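Local structure of adenosine kinase (Sinorhizobium meliloti, 3UBO) at residues G64-G69 / A278-A283; A284-G289 / E297-L302. The protein probably phosphorylates adenosine at its 5'-hydroxyl with ATP as donor, being a pfkB-family kinase captured here with adenosine and ADP bound. One frame throughout, in Å; residues are numbered along the deposited sequence.

Contacts 1 and 2 follow one another along helix 278-290, their centres about 11 Å apart. Contact 1 comes first and is long-range: the opening turns of that helix meet helix 62-73, which lies over two hundred residues earlier in the chain; the centre of this contact lies about 5 Å from that of the chain. Contact 2 takes the next turns of the same helix and packs them against the following one, 296-311. A284 belongs to contact 2 but touches T66 and G69 of contact 1 with its CB, so the two packings are continuous. Helix 278-290 thus runs from the adenosine and ADP sites at its start to a helix-helix packing beyond them, within the ribokinase-like fold of the pfkB family.

Contact 1. Residues G64-G69 / A278-A283; sequences GNTAAG and AGDLYA. With ADN (adenosine), chain C; ADP (adenosine-5'-diphosphate), chain D.
T66 and D280 mark the closest approach of the two backbones, with their CA atoms 4.9 Å apart. The short helix axes come within 7.8 Å and run in broadly the same direction, crossing at -42°. T66 OG1 donates a hydrogen bond to D280 O at 2.7 Å, lying in the carbonyl plane on a lone pair. The T66 torsion places OG1 beside its own backbone N and sends CG2 the other way (anti to that N), where it approaches the A283 methyl. One turn on, G69 has no side chain, and L281 CD2 lies 4.2 Å from its CA.

The polar end of the contact forms part of the adenosine site. N65 ND2 donates to D280 OD2 at 3.1 Å along a nearly straight path (171°); it uses the anti lone pair of OD2, which lies in the amide plane of N65, and it also donates to adenosine O3' at 3.0 Å. R317 NE binds N65 OD1, which helps fix the amide flip, while S62 OG holds D280 OD1. D280 closes the GAGD sequence of the family, and its OD1 is 3.7 Å from adenosine O5', consistent with the place of the catalytic aspartate in relatives. Replacing D280 with alanine would probably leave S62 OG and one N-H of N65 without their mates, making the amide less firmly positioned against adenosine O3'. The start of the helix also faces ADP, with G279 CA 3.4 Å from O2B. Around this pair, Y156 of strand 152-158 touches T66 and A283, and helix 296-311 meets L281 through V310 and Y282 through N304.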
ATOM      1  N   GLY A  64       7.925  14.485   4.345  1.00 50.52           N
ATOM      2  CA  GLY A  64       6.563  14.196   4.758  1.00 49.36           C
ATOM      3  C   GLY A  64       6.527  12.999   5.684  1.00 54.24           C
ATOM      4  O   GLY A  64       5.585  12.850   6.487  1.00 53.87           O
ATOM      5  N   ASN A  65       7.563  12.149   5.563  1.00 53.25           N
ATOM      6  CA  ASN A  65       7.648  10.922   6.286  1.00 53.09           C
ATOM      7  C   ASN A  65       8.087  11.301   7.697  1.00 54.19           C
ATOM      8  O   ASN A  65       7.502  10.864   8.701  1.00 52.49           O
ATOM      9  CB  ASN A  65       8.662   9.965   5.609  1.00 53.71           C
ATOM     10  CG  ASN A  65       8.124   9.302   4.325  1.00 52.34           C
ATOM     11  OD1 ASN A  65       6.881   9.192   4.100  1.00 48.96           O
ATOM     12  ND2 ASN A  65       9.073   8.834   3.488  1.00 49.09           N
ATOM     13  N   THR A  66       9.109  12.151   7.754  1.00 54.75           N
ATOM     14  CA  THR A  66       9.698  12.551   9.006  1.00 52.91           C
ATOM     15  C   THR A  66       8.594  13.211   9.856  1.00 53.05           C
ATOM     16  O   THR A  66       8.594  13.081  11.046  1.00 53.57           O
ATOM     17  CB  THR A  66      10.846  13.506   8.769  1.00 53.82           C
ATOM     18  OG1 THR A  66      11.930  12.847   8.082  1.00 53.65           O
ATOM     19  CG2 THR A  66      11.305  13.999  10.046  1.00 54.01           C
ATOM     20  N   ALA A  67       7.612  13.875   9.253  1.00 52.16           N
ATOM     21  CA  ALA A  67       6.476  14.449  10.038  1.00 51.61           C
ATOM     22  C   ALA A  67       5.377  13.477  10.473  1.00 52.23           C
ATOM     23  O   ALA A  67       4.831  13.620  11.586  1.00 50.90           O
ATOM     24  CB  ALA A  67       5.821  15.693   9.320  1.00 48.21           C
ATOM     25  N   ALA A  68       5.000  12.527   9.586  1.00 52.89           N
ATOM     26  CA  ALA A  68       4.201  11.354  10.020  1.00 54.93           C
ATOM     27  C   ALA A  68       4.978  10.629  11.142  1.00 52.04           C
ATOM     28  O   ALA A  68       4.354  10.173  12.070  1.00 52.01           O
ATOM     29  CB  ALA A  68       3.835  10.373   8.877  1.00 54.14           C
ATOM     30  N   GLY A  69       6.313  10.626  11.080  1.00 49.41           N
ATOM     31  CA  GLY A  69       7.158  10.057  12.141  1.00 56.22           C
ATOM     32  C   GLY A  69       6.984  10.626  13.554  1.00 56.60           C
ATOM     33  O   GLY A  69       6.599   9.901  14.497  1.00 55.95           O
ATOM     34  N   ALA A 278      14.076   5.134   6.017  1.00 58.28           N
ATOM     35  CA  ALA A 278      14.862   5.000   7.220  1.00 58.94           C
ATOM     36  C   ALA A 278      15.371   6.336   7.717  1.00 60.86           C
ATOM     37  O   ALA A 278      14.922   6.831   8.713  1.00 59.27           O
ATOM     38  CB  ALA A 278      15.989   4.078   6.978  1.00 58.94           C
ATOM     39  N   GLY A 279      16.313   6.921   7.008  1.00 59.89           N
ATOM     40  CA  GLY A 279      16.831   8.206   7.399  1.00 57.50           C
ATOM     41  C   GLY A 279      15.736   9.162   7.777  1.00 55.70           C
ATOM     42  O   GLY A 279      15.927  10.028   8.582  1.00 54.61           O
ATOM     43  N   ASP A 280      14.580   8.999   7.177  1.00 54.62           N
ATOM     44  CA  ASP A 280      13.489   9.900   7.426  1.00 57.15           C
ATOM     45  C   ASP A 280      12.930   9.651   8.791  1.00 57.51           C
ATOM     46  O   ASP A 280      12.465  10.545   9.441  1.00 57.69           O
ATOM     47  CB  ASP A 280      12.363   9.711   6.420  1.00 53.61           C
ATOM     48  CG  ASP A 280      12.795   9.917   5.024  1.00 52.41           C
ATOM     49  OD1 ASP A 280      13.872  10.469   4.816  1.00 51.41           O
ATOM     50  OD2 ASP A 280      12.056   9.511   4.129  1.00 48.28           O
ATOM     51  N   LEU A 281      12.941   8.412   9.219  1.00 58.21           N
ATOM     52  CA  LEU A 281      12.339   8.102  10.488  1.00 58.68           C
ATOM     53  C   LEU A 281      13.362   8.097  11.586  1.00 57.43           C
ATOM     54  O   LEU A 281      13.034   8.098  12.744  1.00 56.97           O
ATOM     55  CB  LEU A 281      11.582   6.798  10.401  1.00 56.37           C
ATOM     56  CG  LEU A 281      10.119   7.122  10.225  1.00 58.50           C
ATOM     57  CD1 LEU A 281       9.620   6.802   8.878  1.00 56.83           C
ATOM     58  CD2 LEU A 281       9.297   6.497  11.266  1.00 57.65           C
ATOM     59  N   TYR A 282      14.620   8.113  11.204  1.00 56.05           N
ATOM     60  CA  TYR A 282      15.655   8.312  12.165  1.00 57.35           C
ATOM     61  C   TYR A 282      15.588   9.733  12.710  1.00 61.33           C
ATOM     62  O   TYR A 282      15.704   9.980  13.896  1.00 59.78           O
ATOM     63  CB  TYR A 282      16.993   8.093  11.530  1.00 55.72           C
ATOM     64  CG  TYR A 282      18.097   8.388  12.485  1.00 62.91           C
ATOM     65  CD1 TYR A 282      18.599   9.655  12.617  1.00 59.73           C
ATOM     66  CD2 TYR A 282      18.617   7.400  13.278  1.00 63.41           C
ATOM     67  CE1 TYR A 282      19.596   9.909  13.484  1.00 61.42           C
ATOM     68  CE2 TYR A 282      19.599   7.649  14.138  1.00 63.41           C
ATOM     69  CZ  TYR A 282      20.089   8.898  14.245  1.00 67.55           C
ATOM     70  OH  TYR A 282      21.090   9.124  15.132  1.00 71.73           O
ATOM     71  N   ALA A 283      15.388  10.667  11.811  1.00 57.68           N
ATOM     72  CA  ALA A 283      15.296  12.041  12.157  1.00 58.76           C
ATOM     73  C   ALA A 283      13.995  12.324  12.845  1.00 59.82           C
ATOM     74  O   ALA A 283      13.907  13.229  13.621  1.00 59.40           O
ATOM     75  CB  ALA A 283      15.403  12.852  10.929  1.00 60.29           C
TER
HETATM   76  O5' ADN C 353      13.989   8.458   1.665  1.00 62.56           O
HETATM   77  C5' ADN C 353      12.626   7.891   1.717  1.00 59.20           C
HETATM   78  C4' ADN C 353      11.574   8.663   0.847  1.00 57.27           C
HETATM   79  O4' ADN C 353      12.166   9.471  -0.176  1.00 60.11           O
HETATM   80  C3' ADN C 353      10.267   8.050   0.121  1.00 55.91           C
HETATM   81  O3' ADN C 353       9.087   7.660   0.781  1.00 58.64           O
HETATM   82  C2' ADN C 353      10.017   9.070  -1.040  1.00 56.50           C
HETATM   83  O2' ADN C 353       8.672   9.583  -1.153  1.00 55.59           O
HETATM   84  C1' ADN C 353      11.072  10.070  -0.776  1.00 59.74           C
HETATM   85  N9  ADN C 353      11.552  10.705  -2.041  1.00 61.81           N
HETATM   86  C8  ADN C 353      12.074  10.149  -3.245  1.00 62.11           C
HETATM   87  N7  ADN C 353      12.526  11.192  -4.098  1.00 59.29           N
HETATM   88  C5  ADN C 353      12.289  12.393  -3.405  1.00 62.73           C
HETATM   89  C6  ADN C 353      12.504  13.756  -3.750  1.00 61.53           C
HETATM   90  N6  ADN C 353      13.107  14.137  -4.998  1.00 60.93           N
HETATM   91  N1  ADN C 353      12.136  14.762  -2.785  1.00 61.70           N
HETATM   92  C2  ADN C 353      11.567  14.387  -1.524  1.00 60.08           C
HETATM   93  N3  ADN C 353      11.337  13.043  -1.141  1.00 58.33           N
HETATM   94  C4  ADN C 353      11.690  12.077  -2.113  1.00 60.90           C
HETATM   95  PB  ADP D 354      19.748   6.179   4.614  1.00 75.75           P
HETATM   96  O1B ADP D 354      20.338   6.136   3.064  1.00 74.55           O
HETATM   97  O2B ADP D 354      19.464   7.696   5.271  1.00 71.97           O
HETATM   98  O3B ADP D 354      18.494   5.388   4.725  1.00 70.07           O
HETATM   99  PA  ADP D 354      21.477   4.638   6.667  1.00 77.43           P
HETATM  100  O1A ADP D 354      22.408   3.457   5.994  1.00 70.75           O
HETATM  101  O2A ADP D 354      22.301   5.475   7.539  1.00 74.24           O
HETATM  102  O3A ADP D 354      21.112   5.422   5.217  1.00 78.44           O
HETATM  103  O5' ADP D 354      20.174   4.112   7.588  1.00 70.89           O
HETATM  104  C5' ADP D 354      19.360   5.060   8.267  1.00 68.75           C
HETATM  105  C4' ADP D 354      18.896   4.554   9.672  1.00 70.41           C
HETATM  106  O4' ADP D 354      17.913   3.414   9.726  1.00 70.35           O
HETATM  107  C3' ADP D 354      20.036   4.011  10.687  1.00 71.08           C
HETATM  108  O3' ADP D 354      20.949   4.917  11.278  1.00 70.90           O
HETATM  109  C2' ADP D 354      19.360   2.927  11.517  1.00 70.77           C
HETATM  110  O2' ADP D 354      18.754   3.234  12.781  1.00 70.59           O
HETATM  111  C1' ADP D 354      18.498   2.317  10.448  1.00 69.14           C
HETATM  112  N9  ADP D 354      19.198   1.304   9.599  1.00 71.70           N
HETATM  113  C8  ADP D 354      19.703   1.447   8.325  1.00 70.31           C
HETATM  114  N7  ADP D 354      20.299   0.189   7.891  1.00 69.22           N
HETATM  115  C5  ADP D 354      20.163  -0.740   8.962  1.00 69.89           C
HETATM  116  C6  ADP D 354      20.547  -2.159   9.100  1.00 71.02           C
HETATM  117  N6  ADP D 354      21.180  -2.864   7.969  1.00 68.88           N
HETATM  118  N1  ADP D 354      20.255  -2.821  10.252  1.00 68.47           N
HETATM  119  C2  ADP D 354      19.586  -2.178  11.309  1.00 67.57           C
HETATM  120  N3  ADP D 354      19.218  -0.787  11.200  1.00 68.71           N
HETATM  121  C4  ADP D 354      19.493  -0.097  10.022  1.00 71.29           C

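Contact 2. Residues A284-G289 / E297-L302; sequences AGFLFG and EECSKL
The phenyl ring of F286 overlaps C299, presenting one face to CB, which sits 3.8 Å from the ring centroid and almost on the ring normal. This CH-pi contact lies between the arms of an antiparallel helical hairpin, helices 278-290 and 296-311 joined by a short turn; their axes here approach to 7.2 Å at 146°. CG anti to the backbone N (chi1 -179°) carries the F286 ring out to helix 296-311, where C299 CB lies over its face. C299 SG lies over the same face, 4.3 Å from the centroid, a sulfur-aromatic contact. F215 of strand 213-217 meets F286 in a T-shaped stack, and V255 of strand 253-257 also touches the F286 side chain, tying the hairpin to strands of two sheets.

Two glycines, one turn apart, let the helices come together. At G285 the side chain of L302 rests directly on the backbone, its CB 3.5 Å from G285 O. Farther along, C299 SG approaches the carbonyl carbon of G289. The CD1 methyl of L302 bridges G289 CA and the rim of F288, whose ring it meets at the edge near its plane, 4.1 Å from F288 CD2.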
ATOM      1  N   ALA A 284      12.969  11.565  12.538  1.00 57.92           N
ATOM      2  CA  ALA A 284      11.691  11.816  13.147  1.00 58.49           C
ATOM      3  C   ALA A 284      11.776  11.508  14.610  1.00 61.57           C
ATOM      4  O   ALA A 284      11.261  12.229  15.428  1.00 61.30           O
ATOM      5  CB  ALA A 284      10.646  10.980  12.526  1.00 56.78           C
ATOM      6  N   GLY A 285      12.423  10.411  14.936  1.00 60.56           N
ATOM      7  CA  GLY A 285      12.535  10.013  16.309  1.00 59.18           C
ATOM      8  C   GLY A 285      13.465  10.952  17.011  1.00 63.08           C
ATOM      9  O   GLY A 285      13.204  11.404  18.107  1.00 63.42           O
ATOM     10  N   PHE A 286      14.566  11.258  16.366  1.00 60.92           N
ATOM     11  CA  PHE A 286      15.508  12.140  16.986  1.00 60.56           C
ATOM     12  C   PHE A 286      14.890  13.489  17.401  1.00 60.24           C
ATOM     13  O   PHE A 286      15.089  13.981  18.472  1.00 60.62           O
ATOM     14  CB  PHE A 286      16.648  12.290  16.028  1.00 58.98           C
ATOM     15  CG  PHE A 286      17.706  13.141  16.519  1.00 61.15           C
ATOM     16  CD1 PHE A 286      17.444  14.448  16.876  1.00 62.13           C
ATOM     17  CD2 PHE A 286      18.994  12.658  16.634  1.00 66.38           C
ATOM     18  CE1 PHE A 286      18.472  15.294  17.346  1.00 62.61           C
ATOM     19  CE2 PHE A 286      20.043  13.480  17.123  1.00 67.23           C
ATOM     20  CZ  PHE A 286      19.764  14.811  17.464  1.00 67.11           C
ATOM     21  N   LEU A 287      14.080  14.058  16.548  1.00 61.99           N
ATOM     22  CA  LEU A 287      13.514  15.356  16.811  1.00 62.54           C
ATOM     23  C   LEU A 287      12.362  15.254  17.815  1.00 64.80           C
ATOM     24  O   LEU A 287      12.010  16.252  18.494  1.00 65.49           O
ATOM     25  CB  LEU A 287      13.022  16.014  15.512  1.00 60.45           C
ATOM     26  CG  LEU A 287      14.008  16.342  14.376  1.00 62.74           C
ATOM     27  CD1 LEU A 287      13.321  17.104  13.229  1.00 61.22           C
ATOM     28  CD2 LEU A 287      15.246  17.108  14.810  1.00 62.18           C
ATOM     29  N   PHE A 288      11.751  14.078  17.886  1.00 61.93           N
ATOM     30  CA  PHE A 288      10.736  13.854  18.897  1.00 65.56           C
ATOM     31  C   PHE A 288      11.436  13.912  20.235  1.00 66.79           C
ATOM     32  O   PHE A 288      10.870  14.369  21.223  1.00 68.27           O
ATOM     33  CB  PHE A 288      10.154  12.446  18.812  1.00 64.94           C
ATOM     34  CG  PHE A 288       9.245  12.117  19.952  1.00 63.51           C
ATOM     35  CD1 PHE A 288       8.015  12.751  20.077  1.00 61.05           C
ATOM     36  CD2 PHE A 288       9.617  11.171  20.899  1.00 64.78           C
ATOM     37  CE1 PHE A 288       7.167  12.442  21.134  1.00 61.21           C
ATOM     38  CE2 PHE A 288       8.760  10.838  21.965  1.00 64.90           C
ATOM     39  CZ  PHE A 288       7.550  11.485  22.099  1.00 62.62           C
ATOM     40  N   GLY A 289      12.649  13.387  20.264  1.00 64.51           N
ATOM     41  CA  GLY A 289      13.452  13.449  21.469  1.00 68.16           C
ATOM     42  C   GLY A 289      13.871  14.890  21.740  1.00 66.39           C
ATOM     43  O   GLY A 289      13.508  15.510  22.747  1.00 65.82           O
ATOM     44  N   GLU A 297      22.227  11.365  23.522  1.00 71.37           N
ATOM     45  CA  GLU A 297      22.228   9.948  23.743  1.00 72.57           C
ATOM     46  C   GLU A 297      20.816   9.375  23.524  1.00 71.85           C
ATOM     47  O   GLU A 297      20.631   8.477  22.717  1.00 71.36           O
ATOM     48  CB  GLU A 297      22.721   9.672  25.178  1.00 73.63           C
ATOM     49  CG  GLU A 297      23.916   8.726  25.290  1.00 73.05           C
ATOM     50  CD  GLU A 297      23.517   7.283  25.592  1.00 75.39           C
ATOM     51  OE1 GLU A 297      22.364   7.057  26.047  1.00 76.14           O
ATOM     52  OE2 GLU A 297      24.368   6.380  25.390  1.00 72.54           O
ATOM     53  N   GLU A 298      19.823   9.890  24.237  1.00 71.17           N
ATOM     54  CA  GLU A 298      18.484   9.329  24.156  1.00 71.67           C
ATOM     55  C   GLU A 298      17.816   9.778  22.855  1.00 70.79           C
ATOM     56  O   GLU A 298      16.725   9.321  22.465  1.00 69.76           O
ATOM     57  CB  GLU A 298      17.669   9.800  25.343  1.00 74.04           C
ATOM     58  CG  GLU A 298      16.620   8.799  25.879  1.00 79.16           C
ATOM     59  CD  GLU A 298      15.726   9.475  26.949  1.00 85.99           C
ATOM     60  OE1 GLU A 298      16.240  10.437  27.628  1.00 85.85           O
ATOM     61  OE2 GLU A 298      14.519   9.081  27.090  1.00 86.92           O
ATOM     62  N   CYS A 299      18.475  10.706  22.185  1.00 71.15           N
ATOM     63  CA  CYS A 299      17.993  11.181  20.895  1.00 70.23           C
ATOM     64  C   CYS A 299      18.443  10.144  19.860  1.00 70.48           C
ATOM     65  O   CYS A 299      17.590   9.568  19.180  1.00 71.50           O
ATOM     66  CB  CYS A 299      18.447  12.636  20.556  1.00 67.41           C
ATOM     67  SG  CYS A 299      17.288  14.002  21.005  1.00 64.47           S
ATOM     68  N   SER A 300      19.748   9.867  19.749  1.00 68.85           N
ATOM     69  CA  SER A 300      20.160   8.905  18.760  1.00 66.59           C
ATOM     70  C   SER A 300      19.310   7.654  18.961  1.00 66.79           C
ATOM     71  O   SER A 300      18.988   6.955  18.015  1.00 67.89           O
ATOM     72  CB  SER A 300      21.622   8.553  18.908  1.00 66.72           C
ATOM     73  OG  SER A 300      22.432   9.659  18.714  1.00 64.19           O
ATOM     74  N   LYS A 301      18.932   7.368  20.196  1.00 67.80           N
ATOM     75  CA  LYS A 301      18.275   6.079  20.462  1.00 68.30           C
ATOM     76  C   LYS A 301      16.921   6.133  19.788  1.00 65.28           C
ATOM     77  O   LYS A 301      16.533   5.213  19.071  1.00 61.68           O
ATOM     78  CB  LYS A 301      18.166   5.721  21.973  1.00 65.45           C
ATOM     79  CG  LYS A 301      19.444   5.122  22.576  1.00 66.29           C
ATOM     80  CD  LYS A 301      19.278   4.854  24.077  1.00 68.65           C
ATOM     81  CE  LYS A 301      20.630   4.681  24.841  1.00 73.07           C
ATOM     82  NZ  LYS A 301      21.391   3.307  24.841  1.00 72.27           N
ATOM     83  N   LEU A 302      16.217   7.243  19.990  1.00 66.50           N
ATOM     84  CA  LEU A 302      14.886   7.368  19.419  1.00 64.93           C
ATOM     85  C   LEU A 302      15.010   7.296  17.893  1.00 63.51           C
ATOM     86  O   LEU A 302      14.124   6.785  17.215  1.00 58.76           O
ATOM     87  CB  LEU A 302      14.218   8.631  19.897  1.00 64.92           C
ATOM     88  CG  LEU A 302      13.554   8.351  21.228  1.00 68.14           C
ATOM     89  CD1 LEU A 302      13.264   9.647  21.926  1.00 67.96           C
ATOM     90  CD2 LEU A 302      12.282   7.498  21.036  1.00 67.50           C
TER